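Local coordinates for RIM-binding protein, isoform F (Drosophila melanogaster, PDB 6Q9M) that couples synaptic vesicle recruitment to release sites at the active zone, probably acting as a scaffold whose central part is an array of fibronectin type III domains, at residues Asp6-Ala10 against Val34-Leu38; Ser87-Ala91 against Gly146-His150; Ile113-Ala118 against Phe201-Thr205; Pro209-Ile215 against Ile282-Arg287; Ile26-Pro30 against Ser41-Tyr45. One frame throughout, in Å; residues are numbered along the deposited sequence.

Contact 1 of 5, residues Asp6-Ala10 against Val34-Leu38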
# COMPACT_ATOMS: atom_id res chain seq x y z
N ASP A 6 5.31 -10.70 -2.76
CA ASP A 6 4.27 -10.99 -3.74
C ASP A 6 4.43 -12.38 -4.37
O ASP A 6 3.43 -12.97 -4.79
CB ASP A 6 4.28 -9.93 -4.85
CG ASP A 6 3.90 -8.52 -4.37
OD1 ASP A 6 4.17 -8.16 -3.19
OD2 ASP A 6 3.37 -7.74 -5.19
N ASN A 7 5.65 -12.91 -4.45
CA ASN A 7 5.86 -14.18 -5.15
C ASN A 7 5.18 -15.34 -4.43
O ASN A 7 4.51 -16.16 -5.06
CB ASN A 7 7.35 -14.49 -5.31
CG ASN A 7 8.20 -13.27 -5.54
OD1 ASN A 7 9.12 -12.99 -4.77
ND2 ASN A 7 7.93 -12.54 -6.63
N VAL A 8 5.32 -15.41 -3.11
CA VAL A 8 4.83 -16.54 -2.32
C VAL A 8 3.31 -16.67 -2.35
O VAL A 8 2.61 -15.81 -1.79
CB VAL A 8 5.31 -16.43 -0.87
CG1 VAL A 8 4.73 -17.53 -0.04
CG2 VAL A 8 6.84 -16.44 -0.82
N PRO A 9 2.76 -17.75 -2.91
CA PRO A 9 1.32 -18.01 -2.80
C PRO A 9 0.85 -18.00 -1.35
O PRO A 9 1.57 -18.44 -0.45
CB PRO A 9 1.16 -19.39 -3.45
CG PRO A 9 2.31 -19.52 -4.36
CD PRO A 9 3.45 -18.77 -3.72
N ALA A 10 -0.38 -17.55 -1.15
CA ALA A 10 -0.90 -17.25 0.17
C ALA A 10 -2.09 -18.15 0.52
O ALA A 10 -2.78 -18.66 -0.37
CB ALA A 10 -1.33 -15.78 0.23
N VAL A 34 2.33 -22.94 -7.12
CA VAL A 34 2.73 -22.13 -8.26
C VAL A 34 3.99 -22.65 -8.94
O VAL A 34 4.38 -22.14 -9.99
CB VAL A 34 2.90 -20.65 -7.86
CG1 VAL A 34 4.29 -20.39 -7.29
CG2 VAL A 34 2.62 -19.73 -9.03
N GLY A 35 4.63 -23.68 -8.38
CA GLY A 35 5.84 -24.25 -8.92
C GLY A 35 7.10 -23.83 -8.19
O GLY A 35 8.05 -24.62 -8.12
N TYR A 36 7.13 -22.62 -7.65
CA TYR A 36 8.22 -22.12 -6.84
C TYR A 36 7.69 -21.67 -5.48
O TYR A 36 6.47 -21.57 -5.27
CB TYR A 36 8.98 -20.98 -7.53
CG TYR A 36 8.13 -19.88 -8.14
CD1 TYR A 36 7.91 -19.82 -9.51
CD2 TYR A 36 7.57 -18.87 -7.35
CE1 TYR A 36 7.15 -18.82 -10.08
CE2 TYR A 36 6.80 -17.86 -7.91
CZ TYR A 36 6.59 -17.84 -9.28
OH TYR A 36 5.83 -16.84 -9.84
N ASN A 37 8.61 -21.41 -4.56
CA ASN A 37 8.27 -20.88 -3.24
C ASN A 37 7.19 -21.73 -2.57
O ASN A 37 6.25 -21.20 -1.97
CB ASN A 37 7.81 -19.42 -3.34
CG ASN A 37 8.97 -18.45 -3.51
OD1 ASN A 37 10.10 -18.72 -3.10
ND2 ASN A 37 8.69 -17.29 -4.10
N LEU A 38 7.31 -23.05 -2.68
CA LEU A 38 6.27 -23.92 -2.13
C LEU A 38 6.24 -23.81 -0.61
O LEU A 38 7.26 -23.63 0.06
CB LEU A 38 6.46 -25.37 -2.56
CG LEU A 38 5.21 -26.27 -2.46
CD1 LEU A 38 3.91 -25.51 -2.69
CD2 LEU A 38 5.31 -27.43 -3.44

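Contact 2 of 5, residues Ser87-Ala91 against Gly146-His150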
# COMPACT_ATOMS: atom_id res chain seq x y z
N SER A 87 4.37 -14.83 2.42
CA SER A 87 3.34 -14.04 1.75
C SER A 87 2.96 -12.84 2.63
O SER A 87 3.30 -12.78 3.81
CB SER A 87 2.12 -14.89 1.43
OG SER A 87 1.61 -15.48 2.62
N ARG A 88 2.22 -11.90 2.04
CA ARG A 88 1.84 -10.68 2.74
C ARG A 88 0.52 -10.86 3.48
O ARG A 88 -0.32 -11.68 3.10
CB ARG A 88 1.72 -9.51 1.77
CG ARG A 88 2.95 -9.33 0.92
CD ARG A 88 2.98 -7.96 0.28
NE ARG A 88 4.13 -7.81 -0.61
CZ ARG A 88 5.26 -7.20 -0.27
NH1 ARG A 88 5.38 -6.67 0.94
NH2 ARG A 88 6.25 -7.10 -1.15
N ASP A 89 0.36 -10.10 4.56
CA ASP A 89 -0.87 -10.17 5.34
C ASP A 89 -2.10 -9.88 4.48
O ASP A 89 -3.13 -10.55 4.63
CB ASP A 89 -0.82 -9.18 6.52
CG ASP A 89 0.05 -9.67 7.68
OD1 ASP A 89 0.48 -8.84 8.50
OD2 ASP A 89 0.31 -10.89 7.77
N ALA A 90 -2.00 -8.90 3.57
CA ALA A 90 -3.14 -8.44 2.79
C ALA A 90 -3.74 -9.52 1.90
O ALA A 90 -4.84 -9.32 1.38
CB ALA A 90 -2.74 -7.26 1.89
N ALA A 91 -3.03 -10.63 1.69
CA ALA A 91 -3.58 -11.71 0.89
C ALA A 91 -4.43 -12.67 1.69
O ALA A 91 -5.28 -13.35 1.12
CB ALA A 91 -2.47 -12.48 0.19
N GLY A 146 -8.15 -12.71 -2.43
CA GLY A 146 -6.73 -12.91 -2.24
C GLY A 146 -5.86 -11.94 -3.00
O GLY A 146 -4.64 -11.93 -2.79
N MET A 147 -6.44 -11.14 -3.89
CA MET A 147 -5.69 -10.14 -4.64
C MET A 147 -5.83 -8.79 -3.97
O MET A 147 -6.95 -8.38 -3.64
CB MET A 147 -6.18 -10.04 -6.08
CG MET A 147 -5.10 -9.60 -7.02
SD MET A 147 -4.29 -11.03 -7.72
CE MET A 147 -5.30 -11.28 -9.19
N TYR A 148 -4.71 -8.09 -3.78
CA TYR A 148 -4.67 -6.80 -3.10
C TYR A 148 -3.90 -5.75 -3.90
O TYR A 148 -3.58 -4.69 -3.36
CB TYR A 148 -4.03 -6.95 -1.72
CG TYR A 148 -2.65 -7.57 -1.77
CD1 TYR A 148 -2.48 -8.95 -1.84
CD2 TYR A 148 -1.51 -6.77 -1.78
CE1 TYR A 148 -1.22 -9.52 -1.89
CE2 TYR A 148 -0.22 -7.35 -1.83
CZ TYR A 148 -0.09 -8.72 -1.89
OH TYR A 148 1.17 -9.30 -1.95
N ARG A 149 -3.58 -6.04 -5.15
CA ARG A 149 -2.88 -5.12 -6.02
C ARG A 149 -3.50 -5.22 -7.40
O ARG A 149 -3.95 -6.30 -7.80
CB ARG A 149 -1.37 -5.44 -6.15
CG ARG A 149 -0.50 -5.01 -4.99
CD ARG A 149 0.97 -4.89 -5.44
NE ARG A 149 1.92 -5.55 -4.55
CZ ARG A 149 2.26 -5.11 -3.34
NH1 ARG A 149 1.72 -4.00 -2.86
NH2 ARG A 149 3.14 -5.80 -2.60
N HIS A 150 -3.49 -4.11 -8.13
CA HIS A 150 -3.89 -4.17 -9.52
C HIS A 150 -3.36 -2.96 -10.27
O HIS A 150 -3.49 -1.82 -9.80
CB HIS A 150 -5.41 -4.22 -9.67
CG HIS A 150 -5.84 -4.29 -11.09
ND1 HIS A 150 -5.69 -5.43 -11.84
CD2 HIS A 150 -6.36 -3.35 -11.91
CE1 HIS A 150 -6.13 -5.20 -13.07
NE2 HIS A 150 -6.52 -3.95 -13.14

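Contact 3 of 5, residues Ile113-Ala118 against Phe201-Thr205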
# COMPACT_ATOMS: atom_id res chain seq x y z
N ILE A 113 3.91 4.90 -10.59
CA ILE A 113 3.10 5.80 -11.40
C ILE A 113 3.87 6.17 -12.66
O ILE A 113 5.04 6.54 -12.59
CB ILE A 113 2.72 7.05 -10.59
CG1 ILE A 113 1.92 6.64 -9.34
CG2 ILE A 113 1.96 8.05 -11.48
CD1 ILE A 113 1.53 7.80 -8.45
N THR A 114 3.21 6.07 -13.81
CA THR A 114 3.76 6.56 -15.07
C THR A 114 2.80 7.60 -15.64
O THR A 114 1.83 8.02 -14.98
CB THR A 114 4.00 5.41 -16.05
OG1 THR A 114 2.75 4.85 -16.47
CG2 THR A 114 4.84 4.33 -15.42
N CYS A 115 3.03 8.00 -16.89
CA CYS A 115 2.12 8.95 -17.52
C CYS A 115 0.78 8.32 -17.88
O CYS A 115 -0.18 9.05 -18.17
CB CYS A 115 2.75 9.57 -18.76
SG CYS A 115 3.54 8.38 -19.82
N SER A 116 0.69 6.99 -17.89
CA SER A 116 -0.52 6.33 -18.35
C SER A 116 -1.00 5.20 -17.44
O SER A 116 -1.96 4.51 -17.80
CB SER A 116 -0.31 5.76 -19.75
OG SER A 116 0.56 4.67 -19.65
N SER A 117 -0.37 4.99 -16.29
CA SER A 117 -0.70 3.81 -15.50
C SER A 117 -0.22 3.99 -14.07
O SER A 117 0.59 4.88 -13.77
CB SER A 117 -0.07 2.56 -16.11
OG SER A 117 1.34 2.59 -15.93
N ALA A 118 -0.70 3.12 -13.19
CA ALA A 118 -0.31 3.11 -11.79
C ALA A 118 -0.63 1.74 -11.21
O ALA A 118 -1.54 1.05 -11.68
CB ALA A 118 -1.02 4.22 -10.99
N PHE A 201 -3.70 10.70 -6.69
CA PHE A 201 -2.37 10.76 -7.28
C PHE A 201 -2.48 11.44 -8.64
O PHE A 201 -3.58 11.67 -9.15
CB PHE A 201 -1.75 9.36 -7.41
CG PHE A 201 -2.35 8.51 -8.51
CD1 PHE A 201 -3.47 7.72 -8.27
CD2 PHE A 201 -1.79 8.50 -9.78
CE1 PHE A 201 -4.03 6.94 -9.28
CE2 PHE A 201 -2.34 7.71 -10.81
CZ PHE A 201 -3.46 6.94 -10.56
N ARG A 202 -1.32 11.78 -9.21
CA ARG A 202 -1.24 12.41 -10.53
C ARG A 202 -0.34 11.59 -11.44
O ARG A 202 0.70 11.10 -11.00
CB ARG A 202 -0.70 13.84 -10.44
CG ARG A 202 -0.64 14.50 -11.82
CD ARG A 202 0.04 15.87 -11.85
NE ARG A 202 -0.16 16.66 -10.64
CZ ARG A 202 -0.98 17.70 -10.57
NH1 ARG A 202 -1.67 18.07 -11.64
NH2 ARG A 202 -1.10 18.38 -9.43
N THR A 203 -0.72 11.45 -12.71
CA THR A 203 0.18 10.74 -13.61
C THR A 203 1.39 11.61 -13.95
O THR A 203 1.40 12.82 -13.74
CB THR A 203 -0.55 10.28 -14.87
OG1 THR A 203 -1.35 11.35 -15.42
CG2 THR A 203 -1.43 9.09 -14.54
N LEU A 204 2.45 10.96 -14.43
CA LEU A 204 3.66 11.67 -14.83
C LEU A 204 3.42 12.44 -16.13
O LEU A 204 2.45 12.20 -16.85
CB LEU A 204 4.83 10.71 -14.98
CG LEU A 204 5.22 9.83 -13.78
CD1 LEU A 204 6.37 8.95 -14.19
CD2 LEU A 204 5.60 10.66 -12.55
N THR A 205 4.36 13.32 -16.46
CA THR A 205 4.27 14.17 -17.63
C THR A 205 4.95 13.51 -18.82
O THR A 205 6.04 12.94 -18.69
CB THR A 205 4.88 15.55 -17.37
OG1 THR A 205 4.48 16.03 -16.08
CG2 THR A 205 4.41 16.55 -18.43

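Contact 4 of 5, residues Pro209-Ile215 against Ile282-Arg287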
# COMPACT_ATOMS: atom_id res chain seq x y z
N PRO A 209 10.06 17.10 -17.78
CA PRO A 209 10.32 16.62 -16.42
C PRO A 209 9.16 16.84 -15.46
O PRO A 209 8.22 17.58 -15.74
CB PRO A 209 11.52 17.45 -15.98
CG PRO A 209 12.18 17.90 -17.21
CD PRO A 209 11.27 17.68 -18.39
N ASP A 210 9.26 16.21 -14.32
CA ASP A 210 8.21 16.25 -13.33
C ASP A 210 8.66 17.01 -12.10
O ASP A 210 9.82 16.91 -11.68
CB ASP A 210 7.80 14.83 -12.93
CG ASP A 210 6.77 14.24 -13.87
OD1 ASP A 210 5.68 14.85 -14.04
OD2 ASP A 210 7.07 13.19 -14.47
N PRO A 211 7.78 17.81 -11.51
CA PRO A 211 8.17 18.61 -10.36
C PRO A 211 8.40 17.73 -9.15
O PRO A 211 7.86 16.61 -9.07
CB PRO A 211 6.97 19.55 -10.15
CG PRO A 211 5.80 18.86 -10.87
CD PRO A 211 6.40 18.07 -11.99
N PRO A 212 9.23 18.16 -8.20
CA PRO A 212 9.42 17.38 -6.97
C PRO A 212 8.17 17.36 -6.11
O PRO A 212 7.33 18.26 -6.17
CB PRO A 212 10.57 18.11 -6.26
CG PRO A 212 10.52 19.49 -6.78
CD PRO A 212 10.07 19.37 -8.22
N GLN A 213 8.07 16.34 -5.29
CA GLN A 213 6.98 16.19 -4.35
C GLN A 213 7.48 16.39 -2.92
O GLN A 213 8.68 16.58 -2.68
CB GLN A 213 6.32 14.82 -4.51
CG GLN A 213 5.92 14.50 -5.93
CD GLN A 213 4.93 13.36 -6.00
OE1 GLN A 213 5.14 12.38 -6.72
NE2 GLN A 213 3.84 13.48 -5.24
N GLU A 214 6.54 16.30 -1.98
CA GLU A 214 6.82 16.40 -0.55
C GLU A 214 7.61 17.66 -0.23
O GLU A 214 8.59 17.66 0.51
CB GLU A 214 7.56 15.15 -0.06
CG GLU A 214 6.70 13.89 -0.07
CD GLU A 214 7.48 12.64 0.27
OE1 GLU A 214 8.66 12.75 0.66
OE2 GLU A 214 6.92 11.53 0.13
N ILE A 215 7.13 18.78 -0.77
CA ILE A 215 7.73 20.07 -0.48
C ILE A 215 7.34 20.49 0.92
O ILE A 215 6.16 20.46 1.30
CB ILE A 215 7.26 21.12 -1.51
CG1 ILE A 215 7.54 20.63 -2.93
CG2 ILE A 215 7.88 22.46 -1.19
CD1 ILE A 215 6.32 20.04 -3.60
N ILE A 282 8.97 24.88 -6.45
CA ILE A 282 10.22 24.34 -6.98
C ILE A 282 9.99 23.74 -8.36
O ILE A 282 8.93 23.17 -8.64
CB ILE A 282 10.85 23.27 -6.06
CG1 ILE A 282 10.94 23.79 -4.63
CG2 ILE A 282 12.22 22.83 -6.56
CD1 ILE A 282 10.05 23.06 -3.72
N ARG A 283 11.00 23.85 -9.21
CA ARG A 283 10.97 23.30 -10.55
C ARG A 283 12.09 22.29 -10.73
O ARG A 283 13.22 22.54 -10.30
CB ARG A 283 11.11 24.41 -11.58
CG ARG A 283 9.84 25.15 -11.84
CD ARG A 283 10.13 26.65 -11.77
NE ARG A 283 8.87 27.38 -11.81
CZ ARG A 283 8.76 28.69 -11.83
NH1 ARG A 283 9.85 29.44 -11.79
NH2 ARG A 283 7.56 29.24 -11.84
N THR A 284 11.78 21.15 -11.34
CA THR A 284 12.83 20.23 -11.76
C THR A 284 13.42 20.69 -13.09
O THR A 284 12.70 20.90 -14.07
CB THR A 284 12.32 18.80 -11.91
OG1 THR A 284 11.64 18.41 -10.71
CG2 THR A 284 13.49 17.86 -12.15
N LYS A 285 14.74 20.78 -13.13
CA LYS A 285 15.48 21.17 -14.32
C LYS A 285 16.01 19.89 -14.95
O LYS A 285 16.38 18.94 -14.25
CB LYS A 285 16.61 22.13 -13.90
CG LYS A 285 17.63 22.65 -14.95
CD LYS A 285 17.14 22.71 -16.40
CE LYS A 285 17.89 23.79 -17.17
NZ LYS A 285 19.37 23.55 -17.23
N SER A 286 16.03 19.83 -16.28
CA SER A 286 16.62 18.68 -16.96
C SER A 286 17.39 19.17 -18.17
O SER A 286 17.64 20.37 -18.34
CB SER A 286 15.55 17.64 -17.32
OG SER A 286 15.15 17.74 -18.68
N ARG A 287 17.74 18.21 -19.04
CA ARG A 287 18.87 18.39 -19.95
C ARG A 287 18.67 19.58 -20.89
O ARG A 287 19.65 20.27 -21.21
CB ARG A 287 19.09 17.10 -20.76
CG ARG A 287 17.91 16.62 -21.63
CD ARG A 287 16.86 15.85 -20.84
NE ARG A 287 15.94 15.07 -21.67
CZ ARG A 287 14.66 14.85 -21.36
NH1 ARG A 287 13.89 14.13 -22.17
NH2 ARG A 287 14.14 15.35 -20.24

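Contact 5 of 5, residues Ile26-Pro30 against Ser41-Tyr45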
# COMPACT_ATOMS: atom_id res chain seq x y z
N ILE A 26 -9.71 -20.42 14.42
CA ILE A 26 -9.76 -20.08 13.01
C ILE A 26 -9.37 -21.29 12.17
O ILE A 26 -8.73 -22.24 12.64
CB ILE A 26 -8.83 -18.91 12.63
CG1 ILE A 26 -7.38 -19.37 12.71
CG2 ILE A 26 -9.12 -17.67 13.46
CD1 ILE A 26 -6.38 -18.29 12.36
N GLY A 27 -9.77 -21.23 10.90
CA GLY A 27 -9.37 -22.22 9.93
C GLY A 27 -9.04 -21.54 8.61
O GLY A 27 -9.42 -20.39 8.38
N TRP A 28 -8.29 -22.26 7.77
CA TRP A 28 -7.91 -21.75 6.46
C TRP A 28 -7.64 -22.93 5.53
O TRP A 28 -7.73 -24.10 5.92
CB TRP A 28 -6.72 -20.78 6.54
CG TRP A 28 -5.42 -21.39 7.05
CD1 TRP A 28 -4.41 -21.94 6.29
CD2 TRP A 28 -4.99 -21.48 8.42
NE1 TRP A 28 -3.39 -22.37 7.10
CE2 TRP A 28 -3.72 -22.11 8.41
CE3 TRP A 28 -5.57 -21.13 9.64
CZ2 TRP A 28 -3.01 -22.40 9.59
CZ3 TRP A 28 -4.85 -21.40 10.83
CH2 TRP A 28 -3.59 -22.04 10.79
N SER A 29 -7.33 -22.61 4.27
CA SER A 29 -7.03 -23.59 3.24
C SER A 29 -5.63 -23.34 2.69
O SER A 29 -5.16 -22.20 2.66
CB SER A 29 -8.05 -23.51 2.10
OG SER A 29 -9.37 -23.61 2.59
N PRO A 30 -4.95 -24.39 2.24
CA PRO A 30 -3.59 -24.20 1.73
C PRO A 30 -3.58 -23.40 0.44
O PRO A 30 -4.56 -23.45 -0.34
CB PRO A 30 -3.09 -25.64 1.48
CG PRO A 30 -4.16 -26.56 2.00
CD PRO A 30 -5.42 -25.78 2.10
N SER A 41 5.40 -23.79 6.14
CA SER A 41 4.66 -23.66 7.38
C SER A 41 3.82 -22.40 7.29
O SER A 41 3.95 -21.60 6.36
CB SER A 41 5.59 -23.64 8.61
OG SER A 41 6.39 -22.47 8.67
N TYR A 42 2.96 -22.22 8.29
CA TYR A 42 2.09 -21.06 8.37
C TYR A 42 2.41 -20.24 9.62
O TYR A 42 2.79 -20.79 10.67
CB TYR A 42 0.61 -21.47 8.42
CG TYR A 42 0.13 -22.26 7.25
CD1 TYR A 42 0.19 -23.66 7.24
CD2 TYR A 42 -0.41 -21.63 6.15
CE1 TYR A 42 -0.26 -24.39 6.15
CE2 TYR A 42 -0.88 -22.35 5.07
CZ TYR A 42 -0.80 -23.73 5.07
OH TYR A 42 -1.26 -24.41 3.96
N HIS A 43 2.25 -18.93 9.49
CA HIS A 43 2.45 -17.97 10.57
C HIS A 43 1.12 -17.26 10.80
O HIS A 43 0.58 -16.63 9.88
CB HIS A 43 3.53 -16.95 10.23
CG HIS A 43 4.92 -17.44 10.44
ND1 HIS A 43 5.21 -18.69 10.93
CD2 HIS A 43 6.12 -16.84 10.22
CE1 HIS A 43 6.52 -18.84 11.02
NE2 HIS A 43 7.09 -17.73 10.59
N VAL A 44 0.59 -17.35 12.02
CA VAL A 44 -0.67 -16.71 12.37
C VAL A 44 -0.36 -15.44 13.15
O VAL A 44 0.36 -15.49 14.16
CB VAL A 44 -1.58 -17.64 13.17
CG1 VAL A 44 -2.93 -17.00 13.37
CG2 VAL A 44 -1.71 -18.97 12.44
N TYR A 45 -0.88 -14.32 12.68
CA TYR A 45 -0.67 -13.02 13.31
C TYR A 45 -1.99 -12.46 13.83
O TYR A 45 -3.05 -12.69 13.25
CB TYR A 45 -0.08 -12.02 12.34
CG TYR A 45 1.32 -12.37 11.88
CD1 TYR A 45 1.52 -13.33 10.90
CD2 TYR A 45 2.42 -11.74 12.43
CE1 TYR A 45 2.78 -13.66 10.48
CE2 TYR A 45 3.69 -12.07 12.01
CZ TYR A 45 3.86 -13.03 11.03
OH TYR A 45 5.12 -13.37 10.59

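Contact 1 of 5, residues Asp6-Ala10 against Val34-Leu38
Pro9 and Val34 make the clearest apolar contact between these two loops: the compact, puckered proline ring brings CG to within 3.6 Å of Val34 CG1, the two side chains meeting at about a right angle. Val34 holds that methyl between its own backbone N and carbonyl carbon (chi1 85°), and from there CG1 serves two neighbours, because it also lies 3.5 Å above the plane of the Tyr36 ring, offset toward the rim. A second apolar touch is made by Val8, whose CG2 comes to 4.0 Å from Asn37 CB, and the same buried valine also packs on Ser79 and Thr81 of strand 73-81.

Polar groups contribute looser contacts. The Tyr36 ring presents its edge to the backbone, with CE2 4.0 Å from Asn7 O, and the backbone carbonyl O of Asn37 lies 4.1 Å from Pro9 CD, where a proline has a CH2 instead of an N-H to offer.

Backbone shape dictates two residue types in 34-38. Gly35 has a phi of 102°, where a side chain would collide with the preceding carbonyl, and Asn37 adopts left-handed helical angles, which asparagine tolerates well.

In the first fibronectin type III domain this is the lead-in to strand A, with Pro9 and Val8 lying against the turn of the B-C loop.

Contact 2 of 5, residues Ser87-Ala91 against Gly146-His150
Tyr148 swings CG between its backbone N and carbonyl carbon (chi1 56°), which carries the ring back toward 87-91, while Arg88 runs extended from CG to NE and crosses the phenol at about a right angle. Ala90 then lies on the ring: its CB is 4.1 Å from the Tyr148 centroid and 26° off the normal, a CH-pi contact over one face. Ala91 CB reaches Tyr148 CE1 at 3.8 Å. Methyl groups this small allow the 3-10 turn to come close to the aromatic plane.

Beyond the ring, Arg88 CD approaches Tyr148 OH at 3.2 Å, and Arg88 NE stands 3.0 Å from Arg149 NH2, with the guanidinium planes 72° apart. The two cations are brought together by one carboxylate, since Asp6 OD1 forms salt bridges with both and takes a weak hydrogen bond from Tyr148 OH. Tyr148 CE2 lies 3.6 Å above the centre of the Arg149 guanidinium.

Gly146 has backbone angles that call for glycine. The contact thus joins two fibronectin type III domains, setting the turn between strands 73-81 and 93-96 of the first against the approach to strand 149-152 of the second, beside strand 118-123.

Contact 3 of 5, residues Ile113-Ala118 against Phe201-Thr205
Thr114 OG1 is gripped twice from within its own loop: the backbone N of Ser116 donates to it at 3.3 Å, forming an ST turn, and Ser117 OG shares a 2.7 Å hydrogen bond with it in which either hydroxyl could be the donor. Threonine and serine suit this bend because their short hydroxyls can fold back on the chain. Thus shaped, the loop offers its carbonyl outward, and Leu204 N donates to Thr114 O at 3.1 Å. The N-H points nearly straight at the oxygen, at 163°, but the donor stands well above the carbonyl plane instead of in line with a lone pair.

Close by, Cys115 CA makes a CA-H...O contact of 3.3 Å with Leu204 O. Thr203 lays its CB against the carbonyls of Thr114 and Cys115, while its OG1 is engaged by Ala156 O and Thr159 N.

Next to these polar contacts the packing is apolar. Ile113, with CG1 anti to the carbonyl carbon (chi1 -59°), brings CD1 to 3.6 Å from Phe201 CD2, and Ala118 CB meets Phe201 CZ at 3.7 Å, both at a slant to the ring.

In the second fibronectin domain, the A-B loop is therefore joined to the chain just beyond strand 198-202 by a single backbone hydrogen bond beside an apolar patch of Ile113, Ala118 and Phe201. The bonds to Thr114 OG1 hold the turn that presents its carbonyl to Leu204 N, combining one directional bond with side-chain packing.

Contact 4 of 5, residues Pro209-Ile215 against Ile282-Arg287
At the N-terminal edge of the third, immunoglobulin-like domain, the proline-rich lead-in 209-215 runs roughly antiparallel alongside strand 283-286, and Thr284 meets Asp210 where they pass. Thr284 OG1 donates to Asp210 O at 2.6 Å, approaching with the donor tilted 25° from the carbonyl plane. The hydroxyl is placed beside the threonine's own backbone N and anti to its carbonyl carbon (chi1 -52°), which also sets OG1 3.1 Å from Pro212 CD. Prolines have no N-H to pair with a neighbouring strand, so the hydroxyl of Thr284 probably supplies a tie that backbone pairing cannot give at the prolines. With a valine in place of Thr284 the shape would be kept, but the Asp210 carbonyl would probably be left without this donor in a partly buried seam.

Strand 283-286 pairs with 242-246 in its sheet, and its inward residues face the lead-in. Near the start of the strand, Ile282 CG2 packs on Pro212 CG at 3.8 Å, and Ile282 CD1 comes to 3.4 Å from Ile215 CG2 just after the chain turns its corner at Glu214. Ile282 also packs on Val228 and Tyr245, and Pro212 on Trp230.

At the other end, Pro209 CG closes on Ser286 OG at 3.3 Å. That Ser286 OG also accepts from its neighbour, Arg287 NH2, at 3.0 Å with an N-H...O angle of 150°.

Contact 5 of 5, residues Ile26-Pro30 against Ser41-Tyr45
Tyr42 is the first residue of 41-45 to reach across to 26-30, spanning the core of a fibronectin type III beta sandwich. Its strand, 39-46, belongs to one sheet and 23-29 to the other; the axes of 26-29 and 41-45 come no closer than 10.9 Å, so side chains alone fill the gap. Tyr42 points into the core, and with CG anti to its carbonyl carbon (chi1 -59°) its ring is laid against Trp28, the tryptophan of strand B that marks this fold. The pair is edge-to-face: Trp28 NE1 stands 3.1 Å above the centre of the Tyr42 ring, the planes are 62° apart, and the indole five-membered ring and the phenol have centroids 4.4 Å apart. A polarised N-H edge over an electron-rich face is a favourable way to bury an indole nitrogen. The phenol extends past the indole, and Tyr42 OH lies 3.2 Å from Pro30 CA, which sits at the ring's edge. Replacing Tyr42 by an alanine is likely to leave the NE1 edge of Trp28 without the face that covers it and to open a gap beside Pro30.

His43 points to the other side of the sheet, where its more polar ring suits a partly exposed place, and Val44 returns to the core. Its two methyls divide the work. Val44 CG2, beside the backbone N, touches Trp28 CH2 at 4.0 Å. Val44 CG1, anti to that N, slides past Ile26 from the opposite direction, stopping 3.8 Å from Ile26 CD1.

How the contacts relate
From the N terminus, contact 1 closes the long loop from the lead-in to the B-C turn, and contact 5 crosses it, its own shorter loop starting inside the first and ending just beyond. Both lie in the first domain, contact 1 at one end and contact 5 in the core. Contact 2 then reaches from the first domain into the second, and it touches contact 1 through Asp6 and contact 5 through Asp89 and Tyr45. Contact 3 crosses contact 2 and fastens the exit of the second domain. Contact 4 follows in series in the third, linked to contact 3 by a probable hydrogen bond between Thr205 and Asp210. Centres of contacts 4 and 5 are about 46 Å apart.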